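Local coordinates for mandelate racemase/muconate lactonizing enzyme, C-terminal domain protein (Paracoccus denitrificans, PDB 4DWD) that binds magnesium and probably acts as a hydro-lyase of the enolase superfamily, at residues Phe196-Tyr202 / Phe222-His228. Sequence-based numbering, arbitrary orientation. Where two conformers were deposited one is given.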
ATOM      1  N   PHE B 196     -28.842 -12.742   3.093  1.00  9.25           N
ATOM      2  CA  PHE B 196     -28.902 -12.717   4.548  1.00  8.84           C
ATOM      3  C   PHE B 196     -28.475 -11.320   4.979  1.00  9.28           C
ATOM      4  O   PHE B 196     -27.386 -10.866   4.611  1.00  9.78           O
ATOM      5  CB  PHE B 196     -27.940 -13.787   5.085  1.00  9.19           C
ATOM      6  CG  PHE B 196     -27.933 -13.944   6.590  1.00  8.56           C
ATOM      7  CD1 PHE B 196     -27.363 -12.972   7.417  1.00  9.22           C
ATOM      8  CD2 PHE B 196     -28.436 -15.102   7.181  1.00  9.52           C
ATOM      9  CE1 PHE B 196     -27.322 -13.136   8.799  1.00 10.36           C
ATOM     10  CE2 PHE B 196     -28.400 -15.263   8.559  1.00 10.17           C
ATOM     11  CZ  PHE B 196     -27.850 -14.277   9.373  1.00 10.31           C
ATOM     12  N   ASP B 197     -29.329 -10.647   5.748  1.00  9.38           N
ATOM     13  CA  ASP B 197     -29.038  -9.297   6.226  1.00  9.81           C
ATOM     14  C   ASP B 197     -28.835  -9.364   7.736  1.00 10.23           C
ATOM     15  O   ASP B 197     -29.781  -9.618   8.491  1.00 10.40           O
ATOM     16  CB  ASP B 197     -30.197  -8.372   5.833  1.00 10.25           C
ATOM     17  CG  ASP B 197     -29.948  -6.905   6.172  1.00 12.80           C
ATOM     18  OD1 ASP B 197     -29.018  -6.584   6.920  1.00 11.67           O
ATOM     19  OD2 ASP B 197     -30.730  -6.076   5.680  1.00 14.23           O
ATOM     20  N   ALA B 198     -27.588  -9.175   8.162  1.00  9.77           N
ATOM     21  CA  ALA B 198     -27.223  -9.228   9.573  1.00 10.66           C
ATOM     22  C   ALA B 198     -27.645  -8.009  10.382  1.00 10.92           C
ATOM     23  O   ALA B 198     -27.608  -8.056  11.618  1.00 11.57           O
ATOM     24  CB  ALA B 198     -25.721  -9.436   9.718  1.00 10.63           C
ATOM     25  N   ASN B 199     -28.006  -6.917   9.704  1.00 10.01           N
ATOM     26  CA  ASN B 199     -28.339  -5.666  10.402  1.00 11.40           C
ATOM     27  C   ASN B 199     -27.299  -5.365  11.484  1.00 11.08           C
ATOM     28  O   ASN B 199     -27.633  -5.060  12.632  1.00 11.31           O
ATOM     29  CB  ASN B 199     -29.768  -5.708  10.969  1.00 12.79           C
ATOM     30  CG  ASN B 199     -30.813  -5.826   9.882  1.00 13.73           C
ATOM     31  OD1 ASN B 199     -31.443  -6.875   9.721  1.00 14.80           O
ATOM     32  ND2 ASN B 199     -30.995  -4.762   9.116  1.00 14.98           N
ATOM     33  N   ASN B 200     -26.030  -5.455  11.083  1.00 10.09           N
ATOM     34  CA  ASN B 200     -24.901  -4.959  11.876  1.00 10.54           C
ATOM     35  C   ASN B 200     -24.630  -5.793  13.124  1.00 10.98           C
ATOM     36  O   ASN B 200     -24.068  -5.292  14.102  1.00 12.24           O
ATOM     37  CB  ASN B 200     -25.116  -3.475  12.231  1.00 11.87           C
ATOM     38  CG  ASN B 200     -25.523  -2.647  11.030  1.00 11.79           C
ATOM     39  OD1 ASN B 200     -26.673  -2.219  10.937  1.00 12.72           O
ATOM     40  ND2 ASN B 200     -24.595  -2.418  10.105  1.00 12.04           N
ATOM     41  N   GLY B 201     -24.993  -7.075  13.070  1.00 10.47           N
ATOM     42  CA  GLY B 201     -25.023  -7.890  14.276  1.00 12.69           C
ATOM     43  C   GLY B 201     -23.730  -8.565  14.683  1.00 10.70           C
ATOM     44  O   GLY B 201     -23.694  -9.162  15.748  1.00 11.29           O
ATOM     45  N   TYR B 202     -22.677  -8.474  13.870  1.00  9.20           N
ATOM     46  CA  TYR B 202     -21.475  -9.284  14.141  1.00  9.30           C
ATOM     47  C   TYR B 202     -20.192  -8.499  14.270  1.00  9.36           C
ATOM     48  O   TYR B 202     -20.039  -7.396  13.722  1.00 10.21           O
ATOM     49  CB  TYR B 202     -21.254 -10.344  13.054  1.00  9.64           C
ATOM     50  CG  TYR B 202     -22.443 -11.232  12.812  1.00  9.49           C
ATOM     51  CD1 TYR B 202     -22.987 -12.009  13.837  1.00 10.66           C
ATOM     52  CD2 TYR B 202     -23.022 -11.304  11.560  1.00 10.51           C
ATOM     53  CE1 TYR B 202     -24.090 -12.818  13.611  1.00 11.18           C
ATOM     54  CE2 TYR B 202     -24.122 -12.121  11.316  1.00 10.47           C
ATOM     55  CZ  TYR B 202     -24.647 -12.870  12.351  1.00 11.73           C
ATOM     56  OH  TYR B 202     -25.743 -13.660  12.120  1.00 12.75           O
ATOM     57  N   PHE B 222     -24.625 -11.034   1.514  1.00  9.08           N
ATOM     58  CA  PHE B 222     -24.517 -10.936   2.978  1.00  8.61           C
ATOM     59  C   PHE B 222     -24.461  -9.457   3.315  1.00  8.69           C
ATOM     60  O   PHE B 222     -23.442  -8.805   3.098  1.00  8.84           O
ATOM     61  CB  PHE B 222     -23.236 -11.669   3.400  1.00  8.96           C
ATOM     62  CG  PHE B 222     -23.005 -11.814   4.894  1.00  8.60           C
ATOM     63  CD1 PHE B 222     -24.040 -11.753   5.849  1.00  9.13           C
ATOM     64  CD2 PHE B 222     -21.713 -12.108   5.343  1.00  8.57           C
ATOM     65  CE1 PHE B 222     -23.763 -11.951   7.210  1.00  9.16           C
ATOM     66  CE2 PHE B 222     -21.441 -12.291   6.697  1.00  8.96           C
ATOM     67  CZ  PHE B 222     -22.457 -12.222   7.630  1.00  8.76           C
ATOM     68  N   GLU B 223     -25.583  -8.926   3.800  1.00  9.27           N
ATOM     69  CA  GLU B 223     -25.762  -7.494   3.963  1.00  9.30           C
ATOM     70  C   GLU B 223     -25.412  -7.029   5.372  1.00 10.16           C
ATOM     71  O   GLU B 223     -25.805  -7.657   6.358  1.00 10.21           O
ATOM     72  CB  GLU B 223     -27.214  -7.142   3.607  1.00 10.24           C
ATOM     73  CG  GLU B 223     -27.550  -5.663   3.589  1.00 11.28           C
ATOM     74  CD  GLU B 223     -28.847  -5.364   2.854  1.00 14.59           C
ATOM     75  OE1 GLU B 223     -29.268  -6.186   2.007  1.00 11.87           O
ATOM     76  OE2 GLU B 223     -29.422  -4.282   3.103  1.00 17.04           O
ATOM     77  N   GLU B 224     -24.678  -5.913   5.440  1.00  9.63           N
ATOM     78  CA  GLU B 224     -24.375  -5.217   6.698  0.50 10.43           C
ATOM     79  C   GLU B 224     -23.901  -6.152   7.829  1.00 10.10           C
ATOM     80  O   GLU B 224     -24.453  -6.148   8.932  1.00 10.00           O
ATOM     81  CB  GLU B 224     -25.572  -4.358   7.140  0.50 12.12           C
ATOM     82  CG  GLU B 224     -25.938  -3.239   6.170  0.50 16.31           C
ATOM     83  CD  GLU B 224     -25.173  -1.942   6.411  0.50 17.04           C
ATOM     84  OE1 GLU B 224     -24.675  -1.712   7.541  0.50 14.55           O
ATOM     85  OE2 GLU B 224     -25.089  -1.122   5.480  0.50 14.92           O
ATOM     86  N   PRO B 225     -22.834  -6.940   7.576  1.00  9.05           N
ATOM     87  CA  PRO B 225     -22.403  -7.883   8.622  1.00  9.70           C
ATOM     88  C   PRO B 225     -21.904  -7.243   9.933  1.00 10.20           C
ATOM     89  O   PRO B 225     -22.166  -7.788  11.013  1.00 10.25           O
ATOM     90  CB  PRO B 225     -21.266  -8.678   7.942  1.00 10.27           C
ATOM     91  CG  PRO B 225     -20.839  -7.842   6.769  1.00 10.11           C
ATOM     92  CD  PRO B 225     -22.090  -7.137   6.313  1.00 10.02           C
ATOM     93  N   VAL B 226     -21.172  -6.129   9.835  1.00  9.63           N
ATOM     94  CA  VAL B 226     -20.591  -5.477  11.020  1.00  9.96           C
ATOM     95  C   VAL B 226     -21.244  -4.115  11.240  1.00  9.63           C
ATOM     96  O   VAL B 226     -22.030  -3.661  10.402  1.00  9.51           O
ATOM     97  CB  VAL B 226     -19.046  -5.357  10.906  1.00  9.94           C
ATOM     98  CG1 VAL B 226     -18.441  -6.742  10.708  1.00 10.48           C
ATOM     99  CG2 VAL B 226     -18.623  -4.404   9.779  1.00 10.05           C
ATOM    100  N   GLN B 227     -20.940  -3.460  12.360  1.00  9.37           N
ATOM    101  CA  GLN B 227     -21.488  -2.119  12.595  1.00 10.45           C
ATOM    102  C   GLN B 227     -21.120  -1.192  11.438  1.00  9.75           C
ATOM    103  O   GLN B 227     -19.985  -1.188  10.971  1.00  9.87           O
ATOM    104  CB  GLN B 227     -20.983  -1.550  13.925  1.00 11.85           C
ATOM    105  CG  GLN B 227     -21.342  -2.398  15.143  1.00 13.60           C
ATOM    106  CD  GLN B 227     -22.802  -2.347  15.542  1.00 16.35           C
ATOM    107  OE1 GLN B 227     -23.576  -1.541  15.027  1.00 15.89           O
ATOM    108  NE2 GLN B 227     -23.183  -3.203  16.497  1.00 19.63           N
ATOM    109  N   HIS B 228     -22.077  -0.380  10.997  1.00  9.89           N
ATOM    110  CA  HIS B 228     -21.881   0.420   9.784  1.00  9.72           C
ATOM    111  C   HIS B 228     -20.801   1.453   9.945  1.00 10.01           C
ATOM    112  O   HIS B 228     -20.202   1.868   8.960  1.00 10.93           O
ATOM    113  CB  HIS B 228     -23.198   1.092   9.373  1.00 10.39           C
ATOM    114  CG  HIS B 228     -23.407   2.441  10.008  1.00 10.60           C
ATOM    115  ND1 HIS B 228     -23.838   2.589  11.275  1.00 10.07           N
ATOM    116  CD2 HIS B 228     -23.185   3.721   9.512  1.00 10.74           C
ATOM    117  CE1 HIS B 228     -23.884   3.897  11.582  1.00 11.53           C
ATOM    118  NE2 HIS B 228     -23.480   4.592  10.500  1.00 11.78           N
TER
HETATM  119  O   HOH W   1     -19.121  -4.794  14.242  1.00 12.47           O
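Asn200 ND2 is gripped by two acceptors of 222-228, illustrating how one buried amide can tie together the loops that follow neighbouring strands of the TIM-like barrel of the enolase superfamily. Its hydrogen bond to Val226 O is 2.9 Å long and almost straight (174°), whereas Glu224 OE1, in one of two conformers of that residue, accepts at 2.7 Å through its anti lone pair. Both oxygens lie near the amide plane, which fixes the rotation of the group; the amide reaches them because CG stands anti to the carbonyl carbon (chi1 -48°). Asn200 N also bonds to Glu224 O, gripping the same residue from the backbone. An alanine here is likely to leave Val226 O without this donor and the Glu224 carboxylate held mainly through OE2, which Gly248 N binds. Tyr202 N donates to Pro225 O, and a water joins Tyr202 O to Gln227 N. Ala198 to Gly201 form a type I' turn, entered through an Asx turn in which Asp197 OD1 accepts from Asn199 N.

Parallel pairing precedes the loops: Glu223 N meets Phe196 O at 2.8 Å, and Ala198 N meets Glu223 O. Asp197 and Glu223, ligands of a calcium site known for this protein but without its ion in this chain, stack their carboxylates with planes 22° apart, an arrangement suited to a cation; Lys160 forms a salt bridge with Glu223. On the other sheet face Phe196 CD1 approaches Phe222 CE1 at 3.7 Å. These two rings pack against Leu214 of helix 204-216, the crossover of this beta-alpha-beta unit, while Pro225 and Val226 rest on helix 231-240.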